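Local structure of titin (Homo sapiens, 5JDD) at residues T14-N18 with N64-S68; E24-D30 with R55-K59; V102-K106 with Y203-S207. The protein contributes to the elastic I-band of muscle sarcomeres as a giant, probably spring-like filament of tandem immunoglobulin domains, three of which make up this fragment. All coordinates share one frame; numbering follows the deposited sequence.

The three contacts are spread along a row of three immunoglobulin domains, and none of them touches another. Contacts 1 and 2 belong to the first domain. Contact 2 pairs the strands 21-27 and 57-62, and contact 1 joins the turn that precedes the first of these strands to the loop that follows the second. Their centres are about 25 Å apart, with nearest atoms about 12 Å apart, and strands 21-27 and 57-62 run from one to the other. Contact 3 differs in kind, because it connects the second domain to the third. Its centre lies about 46 Å from that of contact 1 and about 69 Å from that of contact 2, on the opposite side of the chain's centre.

Contact 1. Residues T14-N18 with N64-S68; sequences TALEN and NISPS
In the first immunoglobulin I-set domain, the turn after edge strand 13-16 meets the loop between strands 57-62 and 71-77, with Asn-18 and Ile-65 at the junction. The Asn-18 backbone N donates to Ile-65 O (2.8 Å). A second bond runs from Asn-18 ND2 to Asn-64 OD1 (2.8 Å). The two asparagine side chains run alongside each other in the same direction. Their amide planes are 41° apart, and ND2 sits 17° from the carbonyl plane of Asn-64, while OD1 lies near the amide plane of Asn-18. Glu-17 reaches across from the same turn. With CG anti to the backbone N (chi1 -176°) and the chain extended, its carboxylate meets the Pro-67 ring, where Glu-17 OE2 comes 3.3 Å from Pro-67 CD, while Glu-17 CG passes near Ile-65 O. Glu-17 also touches Asn-166 of the second domain, which places this turn at the domain end facing its neighbour. The apolar part is the contact of buried Ile-65, whose CD1 lies 4.0 Å from Ala-15 CB and also near Leu-16 O. Water 1 donates to Asn-18 O at 2.8 Å and weakly accepts from Asn-64 N at 3.0 Å.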
ATOM      1  N   THR A  14      16.210 -23.429   8.070  1.00 12.71           N
ATOM      2  CA  THR A  14      15.840 -22.240   7.322  1.00 12.16           C
ATOM      3  C   THR A  14      14.919 -21.447   8.229  1.00 14.21           C
ATOM      4  O   THR A  14      13.922 -21.982   8.716  1.00 16.49           O
ATOM      5  CB  THR A  14      15.109 -22.604   6.031  1.00 14.71           C
ATOM      6  OG1 THR A  14      16.009 -23.310   5.170  1.00 18.24           O
ATOM      7  CG2 THR A  14      14.621 -21.353   5.316  1.00 16.13           C
ATOM      8  N   ALA A  15      15.249 -20.182   8.478  1.00 10.00           N
ATOM      9  CA  ALA A  15      14.476 -19.372   9.402  1.00 10.41           C
ATOM     10  C   ALA A  15      14.518 -17.905   9.013  1.00 10.79           C
ATOM     11  O   ALA A  15      15.442 -17.449   8.327  1.00 13.79           O
ATOM     12  CB  ALA A  15      14.997 -19.545  10.822  1.00 13.00           C
ATOM     13  N   LEU A  16      13.513 -17.167   9.465  1.00 10.64           N
ATOM     14  CA  LEU A  16      13.441 -15.737   9.233  1.00  9.65           C
ATOM     15  C   LEU A  16      14.455 -14.983  10.077  1.00 11.45           C
ATOM     16  O   LEU A  16      14.748 -15.372  11.210  1.00 11.73           O
ATOM     17  CB  LEU A  16      12.030 -15.231   9.535  1.00 13.81           C
ATOM     18  CG  LEU A  16      11.090 -15.343   8.341  1.00 17.15           C
ATOM     19  CD1 LEU A  16       9.633 -15.306   8.775  1.00 27.40           C
ATOM     20  CD2 LEU A  16      11.385 -14.201   7.381  1.00 15.28           C
ATOM     21  N   GLU A  17      14.983 -13.903   9.513  1.00 12.44           N
ATOM     22  CA  GLU A  17      15.830 -12.984  10.252  1.00 10.17           C
ATOM     23  C   GLU A  17      15.154 -12.636  11.583  1.00 11.77           C
ATOM     24  O   GLU A  17      13.920 -12.496  11.642  1.00 13.92           O
ATOM     25  CB  GLU A  17      16.068 -11.727   9.407  1.00 14.40           C
ATOM     26  CG  GLU A  17      17.017 -10.717  10.027  1.00 17.43           C
ATOM     27  CD  GLU A  17      17.452  -9.624   9.063  1.00 22.08           C
ATOM     28  OE1 GLU A  17      17.002  -9.608   7.892  1.00 17.35           O
ATOM     29  OE2 GLU A  17      18.265  -8.774   9.489  1.00 21.01           O
ATOM     30  N   ASN A  18      15.968 -12.549  12.640  1.00 13.14           N
ATOM     31  CA  ASN A  18      15.533 -12.251  14.017  1.00 13.49           C
ATOM     32  C   ASN A  18      14.953 -13.459  14.780  1.00 13.24           C
ATOM     33  O   ASN A  18      14.640 -13.346  15.963  1.00 16.09           O
ATOM     34  CB  ASN A  18      14.603 -11.025  14.095  1.00 14.41           C
ATOM     35  CG  ASN A  18      15.206  -9.787  13.450  1.00 24.72           C
ATOM     36  OD1 ASN A  18      14.624  -9.207  12.527  1.00 27.30           O
ATOM     37  ND2 ASN A  18      16.377  -9.379  13.927  1.00 28.35           N
ATOM     38  N   ASN A  64      18.227 -14.359  17.884  1.00 14.80           N
ATOM     39  CA  ASN A  64      18.039 -13.129  17.104  1.00 18.37           C
ATOM     40  C   ASN A  64      18.933 -13.095  15.869  1.00 15.90           C
ATOM     41  O   ASN A  64      19.729 -12.175  15.693  1.00 17.45           O
ATOM     42  CB  ASN A  64      18.277 -11.893  17.988  1.00 17.66           C
ATOM     43  CG  ASN A  64      17.796 -10.595  17.347  1.00 34.49           C
ATOM     44  OD1 ASN A  64      17.092 -10.599  16.337  1.00 31.49           O
ATOM     45  ND2 ASN A  64      18.179  -9.470  17.946  1.00 39.93           N
ATOM     46  N   ILE A  65      18.795 -14.102  15.007  1.00 12.98           N
ATOM     47  CA  ILE A  65      19.748 -14.284  13.909  1.00 12.34           C
ATOM     48  C   ILE A  65      19.754 -13.143  12.907  1.00 13.02           C
ATOM     49  O   ILE A  65      18.731 -12.497  12.647  1.00 13.76           O
ATOM     50  CB  ILE A  65      19.556 -15.614  13.151  1.00 11.61           C
ATOM     51  CG1 ILE A  65      18.160 -15.690  12.526  1.00 10.59           C
ATOM     52  CG2 ILE A  65      19.808 -16.812  14.071  1.00 12.78           C
ATOM     53  CD1 ILE A  65      17.913 -17.020  11.824  1.00 14.50           C
ATOM     54  N   SER A  66      20.945 -12.886  12.378  1.00 14.48           N
ATOM     55  CA  SER A  66      21.115 -11.893  11.329  0.59 16.07           C
ATOM     56  C   SER A  66      21.632 -12.586  10.077  1.00 15.16           C
ATOM     57  O   SER A  66      22.077 -13.737  10.129  1.00 13.97           O
ATOM     58  CB  SER A  66      22.090 -10.799  11.772  0.59 19.70           C
ATOM     59  OG  SER A  66      23.378 -11.331  12.006  0.59 21.91           O
ATOM     60  N   PRO A  67      21.550 -11.904   8.929  1.00 15.73           N
ATOM     61  CA  PRO A  67      22.068 -12.540   7.717  1.00 16.45           C
ATOM     62  C   PRO A  67      23.538 -12.967   7.841  1.00 16.73           C
ATOM     63  O   PRO A  67      23.942 -13.948   7.204  1.00 16.62           O
ATOM     64  CB  PRO A  67      21.906 -11.441   6.663  1.00 18.10           C
ATOM     65  CG  PRO A  67      20.701 -10.683   7.125  1.00 22.45           C
ATOM     66  CD  PRO A  67      20.795 -10.669   8.625  1.00 19.28           C
ATOM     67  N   SER A  68      24.321 -12.279   8.669  1.00 17.77           N
ATOM     68  CA  SER A  68      25.724 -12.659   8.854  1.00 18.90           C
ATOM     69  C   SER A  68      25.897 -14.016   9.548  1.00 21.20           C
ATOM     70  O   SER A  68      26.980 -14.613   9.506  1.00 21.09           O
ATOM     71  CB  SER A  68      26.487 -11.568   9.611  1.00 20.66           C
ATOM     72  OG  SER A  68      25.979 -11.398  10.920  1.00 27.12           O
TER
HETATM   73  O   HOH W   1      15.276 -14.328  18.471  1.00 32.91           O

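Contact 2. Residues E24-D30 with R55-K59; sequences EVSVSHD and RKVHK
Backbone hydrogen bonds set the register of segments 24-30 and 55-59. Val-25 and His-58 form an antiparallel hydrogen-bonded pair: Val-25 N gives to His-58 O and His-58 N to Val-25 O, each at 2.8 Å. Glu-24 with Lys-59 and Ser-26 with Val-57 are the non-hydrogen-bonded pairs on either side. One step further, Val-27 N donates to Lys-56 O (2.9 Å), and beyond this both chains continue as loops that still meet at Asp-30 and Arg-55.

Apolar contacts fall on both faces of the sheet. On the face of Val-25 and His-58, Val-25 CG1 packs against His-58 CB. Val-27 CG2 meets the edge of the imidazole in its plane, 3.9 Å from His-58 NE2. On the face carrying Glu-24, Ser-26 and Val-57, the Val-57 methyl CG1 presses on the Glu-24 chain, 3.5 Å from Glu-24 CD.

Charged side chains meet more loosely. Glu-24 and Lys-59 run alongside each other, but Glu-24 OE1 stays 4.2 Å from Lys-59 NZ, beyond a salt bridge. The lysine bends at chi3 (62°), and OE1 lies against its methylenes, 3.1 Å from Lys-59 CG. The Asp-30 carboxylate lies against Arg-55 CA and CG. Lys-56, extended throughout, passes the backbone carbonyls of Val-27 and Ser-28, its CB 3.3 Å from Val-27 O.

Water 2 joins the two loops and the histidine: it donates to His-29 O and to Arg-55 O, and bonds His-58 NE2 at 2.9 Å. With ND1 bonded to Ser-53 OG, both ring nitrogens of His-58 have partners, which should fix the rotation of the ring.

Such pairing of strands B and E, here 21-27 and 57-62 at the middle of a four-stranded sheet, is typical of the immunoglobulin I-set sandwich.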
ATOM      1  N   GLU A  24      21.610 -29.393  16.735  1.00 10.28           N
ATOM      2  CA  GLU A  24      21.700 -30.410  17.779  1.00 12.96           C
ATOM      3  C   GLU A  24      22.496 -31.611  17.301  1.00 12.47           C
ATOM      4  O   GLU A  24      22.263 -32.108  16.196  1.00 14.33           O
ATOM      5  CB  GLU A  24      20.292 -30.863  18.156  1.00 19.11           C
ATOM      6  CG  GLU A  24      20.217 -31.748  19.370  1.00 26.48           C
ATOM      7  CD  GLU A  24      18.831 -31.742  19.979  1.00 35.04           C
ATOM      8  OE1 GLU A  24      18.478 -30.749  20.650  1.00 33.06           O
ATOM      9  OE2 GLU A  24      18.087 -32.720  19.772  1.00 29.57           O
ATOM     10  N   VAL A  25      23.429 -32.077  18.127  1.00 13.10           N
ATOM     11  CA  VAL A  25      24.105 -33.348  17.864  1.00 10.58           C
ATOM     12  C   VAL A  25      23.935 -34.246  19.081  1.00 10.41           C
ATOM     13  O   VAL A  25      24.003 -33.767  20.221  1.00 13.68           O
ATOM     14  CB  VAL A  25      25.601 -33.143  17.493  1.00 12.48           C
ATOM     15  CG1 VAL A  25      26.351 -32.428  18.606  1.00 14.86           C
ATOM     16  CG2 VAL A  25      26.281 -34.467  17.145  1.00 12.46           C
ATOM     17  N   SER A  26      23.653 -35.528  18.860  1.00 11.06           N
ATOM     18  CA  SER A  26      23.581 -36.463  19.976  1.00 10.11           C
ATOM     19  C   SER A  26      24.610 -37.559  19.809  1.00 14.12           C
ATOM     20  O   SER A  26      24.934 -37.977  18.682  1.00 14.45           O
ATOM     21  CB  SER A  26      22.175 -37.044  20.148  1.00 16.87           C
ATOM     22  OG  SER A  26      21.990 -38.200  19.349  1.00 21.72           O
ATOM     23  N   VAL A  27      25.129 -38.024  20.936  1.00 12.99           N
ATOM     24  CA  VAL A  27      26.198 -39.010  20.924  1.00 12.59           C
ATOM     25  C   VAL A  27      25.836 -40.227  21.767  1.00 13.23           C
ATOM     26  O   VAL A  27      24.768 -40.270  22.389  1.00 14.87           O
ATOM     27  CB  VAL A  27      27.544 -38.386  21.391  1.00 13.61           C
ATOM     28  CG1 VAL A  27      27.979 -37.313  20.417  1.00 16.56           C
ATOM     29  CG2 VAL A  27      27.424 -37.778  22.798  1.00 14.43           C
ATOM     30  N   SER A  28      26.725 -41.211  21.788  1.00 14.96           N
ATOM     31  CA  SER A  28      26.428 -42.484  22.433  1.00 14.39           C
ATOM     32  C   SER A  28      26.703 -42.480  23.930  1.00 18.32           C
ATOM     33  O   SER A  28      26.220 -43.361  24.652  1.00 24.54           O
ATOM     34  CB  SER A  28      27.246 -43.592  21.780  1.00 18.94           C
ATOM     35  OG  SER A  28      28.624 -43.261  21.776  1.00 20.27           O
ATOM     36  N   HIS A  29      27.499 -41.517  24.391  1.00 17.15           N
ATOM     37  CA  HIS A  29      27.950 -41.495  25.776  1.00 14.66           C
ATOM     38  C   HIS A  29      27.628 -40.184  26.466  1.00 14.17           C
ATOM     39  O   HIS A  29      27.538 -39.142  25.823  1.00 16.95           O
ATOM     40  CB  HIS A  29      29.466 -41.716  25.851  1.00 19.98           C
ATOM     41  CG  HIS A  29      29.893 -43.112  25.530  1.00 22.29           C
ATOM     42  ND1 HIS A  29      29.757 -43.662  24.272  1.00 20.45           N
ATOM     43  CD2 HIS A  29      30.460 -44.069  26.301  1.00 28.16           C
ATOM     44  CE1 HIS A  29      30.216 -44.903  24.287  1.00 24.08           C
ATOM     45  NE2 HIS A  29      30.649 -45.172  25.507  1.00 31.88           N
ATOM     46  N   ASP A  30      27.454 -40.252  27.781  1.00 19.83           N
ATOM     47  CA  ASP A  30      27.286 -39.070  28.618  0.50 21.19           C
ATOM     48  C   ASP A  30      28.623 -38.340  28.770  1.00 23.34           C
ATOM     49  O   ASP A  30      29.690 -38.946  28.632  1.00 24.28           O
ATOM     50  CB  ASP A  30      26.781 -39.505  29.997  0.50 24.65           C
ATOM     51  CG  ASP A  30      26.222 -38.356  30.811  0.50 29.54           C
ATOM     52  OD1 ASP A  30      26.396 -37.189  30.405  0.50 27.34           O
ATOM     53  OD2 ASP A  30      25.614 -38.626  31.870  0.50 40.49           O
ATOM     54  N   ARG A  55      23.543 -34.469  29.122  1.00 16.97           N
ATOM     55  CA  ARG A  55      23.867 -35.882  28.940  1.00 16.13           C
ATOM     56  C   ARG A  55      24.384 -36.152  27.529  1.00 15.87           C
ATOM     57  O   ARG A  55      25.458 -35.665  27.175  1.00 16.62           O
ATOM     58  CB  ARG A  55      22.690 -36.780  29.338  1.00 17.00           C
ATOM     59  CG  ARG A  55      22.562 -36.917  30.865  1.00 21.87           C
ATOM     60  CD  ARG A  55      21.267 -37.598  31.284  1.00 22.15           C
ATOM     61  NE  ARG A  55      20.104 -36.808  30.892  1.00 19.68           N
ATOM     62  CZ  ARG A  55      18.844 -37.231  30.957  1.00 16.74           C
ATOM     63  NH1 ARG A  55      18.565 -38.451  31.398  1.00 23.33           N
ATOM     64  NH2 ARG A  55      17.858 -36.435  30.563  1.00 21.85           N
ATOM     65  N   LYS A  56      23.618 -36.877  26.717  1.00 13.95           N
ATOM     66  CA  LYS A  56      24.089 -37.251  25.383  1.00 13.67           C
ATOM     67  C   LYS A  56      23.797 -36.213  24.301  1.00 12.67           C
ATOM     68  O   LYS A  56      24.195 -36.399  23.150  1.00 13.23           O
ATOM     69  CB  LYS A  56      23.480 -38.589  24.957  1.00 13.82           C
ATOM     70  CG  LYS A  56      23.910 -39.749  25.835  1.00 14.62           C
ATOM     71  CD  LYS A  56      23.246 -41.053  25.398  1.00 13.78           C
ATOM     72  CE  LYS A  56      23.626 -42.181  26.329  1.00 15.54           C
ATOM     73  NZ  LYS A  56      22.981 -43.447  25.913  1.00 18.70           N
ATOM     74  N   VAL A  57      23.113 -35.125  24.661  1.00 11.47           N
ATOM     75  CA  VAL A  57      22.602 -34.184  23.666  1.00 14.24           C
ATOM     76  C   VAL A  57      23.281 -32.832  23.780  1.00 13.67           C
ATOM     77  O   VAL A  57      23.352 -32.247  24.865  1.00 13.48           O
ATOM     78  CB  VAL A  57      21.083 -33.992  23.817  1.00 11.81           C
ATOM     79  CG1 VAL A  57      20.553 -33.046  22.745  1.00 16.46           C
ATOM     80  CG2 VAL A  57      20.372 -35.334  23.727  1.00 14.55           C
ATOM     81  N   HIS A  58      23.772 -32.334  22.650  1.00 10.21           N
ATOM     82  CA  HIS A  58      24.514 -31.083  22.618  1.00 10.48           C
ATOM     83  C   HIS A  58      23.871 -30.131  21.631  1.00 10.31           C
ATOM     84  O   HIS A  58      23.698 -30.460  20.448  1.00 13.98           O
ATOM     85  CB  HIS A  58      25.966 -31.359  22.250  1.00 10.69           C
ATOM     86  CG  HIS A  58      26.606 -32.367  23.142  1.00 10.49           C
ATOM     87  ND1 HIS A  58      27.147 -32.036  24.367  1.00 15.27           N
ATOM     88  CD2 HIS A  58      26.736 -33.709  23.021  1.00 15.06           C
ATOM     89  CE1 HIS A  58      27.609 -33.127  24.947  1.00 15.86           C
ATOM     90  NE2 HIS A  58      27.373 -34.157  24.153  1.00 14.42           N
ATOM     91  N   LYS A  59      23.495 -28.961  22.130  1.00 10.26           N
ATOM     92  CA  LYS A  59      22.833 -27.956  21.311  1.00  9.97           C
ATOM     93  C   LYS A  59      23.629 -26.665  21.213  1.00 11.05           C
ATOM     94  O   LYS A  59      24.274 -26.237  22.175  1.00 10.86           O
ATOM     95  CB  LYS A  59      21.435 -27.660  21.863  1.00 15.71           C
ATOM     96  CG  LYS A  59      20.587 -28.898  22.034  1.00 23.61           C
ATOM     97  CD  LYS A  59      19.374 -28.642  22.910  1.00 33.42           C
ATOM     98  CE  LYS A  59      18.462 -27.606  22.292  1.00 43.41           C
ATOM     99  NZ  LYS A  59      17.141 -27.550  22.980  1.00 46.84           N
TER
HETATM  100  O   HOH W   2      27.747 -36.379  25.925  1.00 15.08           O

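Contact 3. Residues V102-K106 with Y203-S207; sequences VPETK and YEGIS
Segment 102-106 leaves strand 100-103 through a type II beta turn from Pro-103 to Lys-106, closed by Lys-106 N to Pro-103 O (3.1 Å). Opposite it, segment 203-207 is an irregular loop that bends at Gly-205, where the positive phi (85°) suits glycine. The chains come nearest at Thr-105 and Ile-206, with CA atoms 5.7 Å apart, and the hydrogen bonds between them all use a side chain.

Thr-105 sits at the turn's corner facing the loop. Its OG1, held between the backbone N and the carbonyl carbon (chi1 80°), accepts the N-H of Ser-207 at 3.0 Å and gives its own proton to Glu-104 O at 2.6 Å, in that carbonyl's plane and on a lone pair. One hydroxyl thus serves both sides. Lys-106 bends at chi3 to bring NZ to Glu-204 O (2.9 Å), approaching at a tilt of 31° from the carbonyl plane, while its CG lies near Gly-205 O. At the other end Pro-103 rides on Tyr-203: CG stands 3.5 Å from the ring centroid, almost on the normal, in a CH-pi contact over the face, and CB lies above CD2. Water 3 bridges the segments, donating to Thr-105 O and accepting from Ser-207 OG.

These residues belong to the second and third immunoglobulin domains, and Glu-104 OE1 accepts a hydrogen bond from the backbone N of Ile-178. The interface therefore combines one proline-aromatic CH-pi contact with bonds directed at backbone N-H and C=O groups, chemistry that probably restrains how the two domains tilt against each other.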
ATOM      1  N   VAL A 102      -3.662   9.871 -12.100  1.00 11.23           N
ATOM      2  CA  VAL A 102      -5.069   9.711 -11.747  1.00 12.82           C
ATOM      3  C   VAL A 102      -5.743  11.072 -11.797  1.00 11.33           C
ATOM      4  O   VAL A 102      -5.231  12.038 -11.225  1.00 12.23           O
ATOM      5  CB  VAL A 102      -5.221   9.157 -10.319  1.00 11.84           C
ATOM      6  CG1 VAL A 102      -6.685   9.005  -9.969  1.00 12.97           C
ATOM      7  CG2 VAL A 102      -4.544   7.806 -10.195  1.00 18.12           C
ATOM      8  N   PRO A 103      -6.900  11.172 -12.475  1.00 10.25           N
ATOM      9  CA  PRO A 103      -7.586  12.469 -12.477  1.00 10.46           C
ATOM     10  C   PRO A 103      -8.032  12.865 -11.078  1.00  9.78           C
ATOM     11  O   PRO A 103      -8.461  11.990 -10.300  1.00  9.61           O
ATOM     12  CB  PRO A 103      -8.818  12.219 -13.356  1.00 10.06           C
ATOM     13  CG  PRO A 103      -8.412  11.078 -14.239  1.00 10.51           C
ATOM     14  CD  PRO A 103      -7.526  10.202 -13.389  1.00 10.86           C
ATOM     15  N   GLU A 104      -7.957  14.158 -10.778  1.00 10.32           N
ATOM     16  CA  GLU A 104      -8.442  14.649  -9.495  1.00 11.12           C
ATOM     17  C   GLU A 104      -9.881  14.203  -9.262  1.00  8.58           C
ATOM     18  O   GLU A 104     -10.673  14.080 -10.207  1.00 10.82           O
ATOM     19  CB  GLU A 104      -8.300  16.169  -9.381  1.00 13.44           C
ATOM     20  CG  GLU A 104      -8.999  16.919 -10.479  1.00 12.98           C
ATOM     21  CD  GLU A 104      -8.819  18.435 -10.396  1.00 18.35           C
ATOM     22  OE1 GLU A 104      -9.052  19.101 -11.420  1.00 13.48           O
ATOM     23  OE2 GLU A 104      -8.475  18.971  -9.315  1.00 21.56           O
ATOM     24  N   THR A 105     -10.180  13.960  -7.981  1.00 10.34           N
ATOM     25  CA  THR A 105     -11.445  13.403  -7.462  1.00 10.40           C
ATOM     26  C   THR A 105     -11.577  11.880  -7.574  1.00 11.05           C
ATOM     27  O   THR A 105     -12.428  11.277  -6.911  1.00 13.86           O
ATOM     28  CB  THR A 105     -12.745  14.081  -8.006  1.00 13.65           C
ATOM     29  OG1 THR A 105     -13.054  13.577  -9.315  1.00 11.50           O
ATOM     30  CG2 THR A 105     -12.624  15.613  -8.020  1.00 11.24           C
ATOM     31  N   LYS A 106     -10.741  11.251  -8.393  1.00  9.25           N
ATOM     32  CA  LYS A 106     -10.831   9.800  -8.538  1.00  9.78           C
ATOM     33  C   LYS A 106      -9.904   9.076  -7.561  1.00 11.21           C
ATOM     34  O   LYS A 106      -9.088   9.694  -6.887  1.00 10.62           O
ATOM     35  CB  LYS A 106     -10.570   9.377  -9.990  1.00 10.23           C
ATOM     36  CG  LYS A 106     -11.614   9.946 -10.961  1.00  8.20           C
ATOM     37  CD  LYS A 106     -11.428   9.401 -12.371  1.00 12.57           C
ATOM     38  CE  LYS A 106     -11.815   7.929 -12.454  1.00 13.94           C
ATOM     39  NZ  LYS A 106     -11.703   7.424 -13.868  1.00 18.24           N
ATOM     40  N   TYR A 203     -12.572  13.398 -18.443  1.00 10.82           N
ATOM     41  CA  TYR A 203     -12.433  12.127 -17.738  1.00 10.74           C
ATOM     42  C   TYR A 203     -13.761  11.608 -17.218  1.00  9.60           C
ATOM     43  O   TYR A 203     -14.592  12.370 -16.721  1.00 12.26           O
ATOM     44  CB  TYR A 203     -11.485  12.264 -16.542  1.00 11.96           C
ATOM     45  CG  TYR A 203     -10.067  12.679 -16.852  1.00  9.88           C
ATOM     46  CD1 TYR A 203      -9.247  11.886 -17.653  1.00 10.14           C
ATOM     47  CD2 TYR A 203      -9.525  13.826 -16.294  1.00 11.14           C
ATOM     48  CE1 TYR A 203      -7.927  12.251 -17.918  1.00 12.03           C
ATOM     49  CE2 TYR A 203      -8.211  14.201 -16.546  1.00 10.25           C
ATOM     50  CZ  TYR A 203      -7.417  13.414 -17.364  1.00 12.09           C
ATOM     51  OH  TYR A 203      -6.109  13.780 -17.619  1.00 15.23           O
ATOM     52  N   GLU A 204     -13.938  10.293 -17.301  1.00 13.43           N
ATOM     53  CA  GLU A 204     -15.116   9.651 -16.745  1.00 14.77           C
ATOM     54  C   GLU A 204     -14.924   9.454 -15.246  1.00 12.56           C
ATOM     55  O   GLU A 204     -13.788   9.285 -14.782  1.00 15.26           O
ATOM     56  CB  GLU A 204     -15.317   8.296 -17.425  1.00 20.80           C
ATOM     57  CG  GLU A 204     -16.616   7.612 -17.085  1.00 33.85           C
ATOM     58  CD  GLU A 204     -17.008   6.581 -18.120  1.00 41.54           C
ATOM     59  OE1 GLU A 204     -16.285   5.570 -18.255  1.00 34.06           O
ATOM     60  OE2 GLU A 204     -18.040   6.789 -18.798  1.00 39.11           O
ATOM     61  N   GLY A 205     -16.021   9.496 -14.494  1.00 13.12           N
ATOM     62  CA  GLY A 205     -16.003   9.079 -13.101  1.00 15.73           C
ATOM     63  C   GLY A 205     -15.571  10.156 -12.131  1.00 12.56           C
ATOM     64  O   GLY A 205     -15.239   9.875 -10.984  1.00 13.47           O
ATOM     65  N   ILE A 206     -15.578  11.404 -12.577  1.00 11.81           N
ATOM     66  CA  ILE A 206     -15.179  12.480 -11.687  1.00 10.63           C
ATOM     67  C   ILE A 206     -16.343  12.933 -10.810  1.00 11.97           C
ATOM     68  O   ILE A 206     -17.508  12.668 -11.120  1.00 15.55           O
ATOM     69  CB  ILE A 206     -14.536  13.638 -12.468  1.00 12.02           C
ATOM     70  CG1 ILE A 206     -15.428  14.075 -13.626  1.00 18.29           C
ATOM     71  CG2 ILE A 206     -13.209  13.175 -13.046  1.00 15.60           C
ATOM     72  CD1 ILE A 206     -16.431  15.137 -13.275  1.00 18.01           C
ATOM     73  N   SER A 207     -16.020  13.574  -9.695  1.00 11.30           N
ATOM     74  CA  SER A 207     -17.035  14.138  -8.822  0.60 12.55           C
ATOM     75  C   SER A 207     -17.276  15.592  -9.194  1.00 12.25           C
ATOM     76  O   SER A 207     -16.365  16.296  -9.652  1.00 13.67           O
ATOM     77  CB  SER A 207     -16.616  14.032  -7.358  0.60 14.68           C
ATOM     78  OG  SER A 207     -16.549  12.673  -6.960  0.60 15.93           O
TER
HETATM   79  O   HOH W   3     -14.341  12.197  -5.152  1.00 30.03           O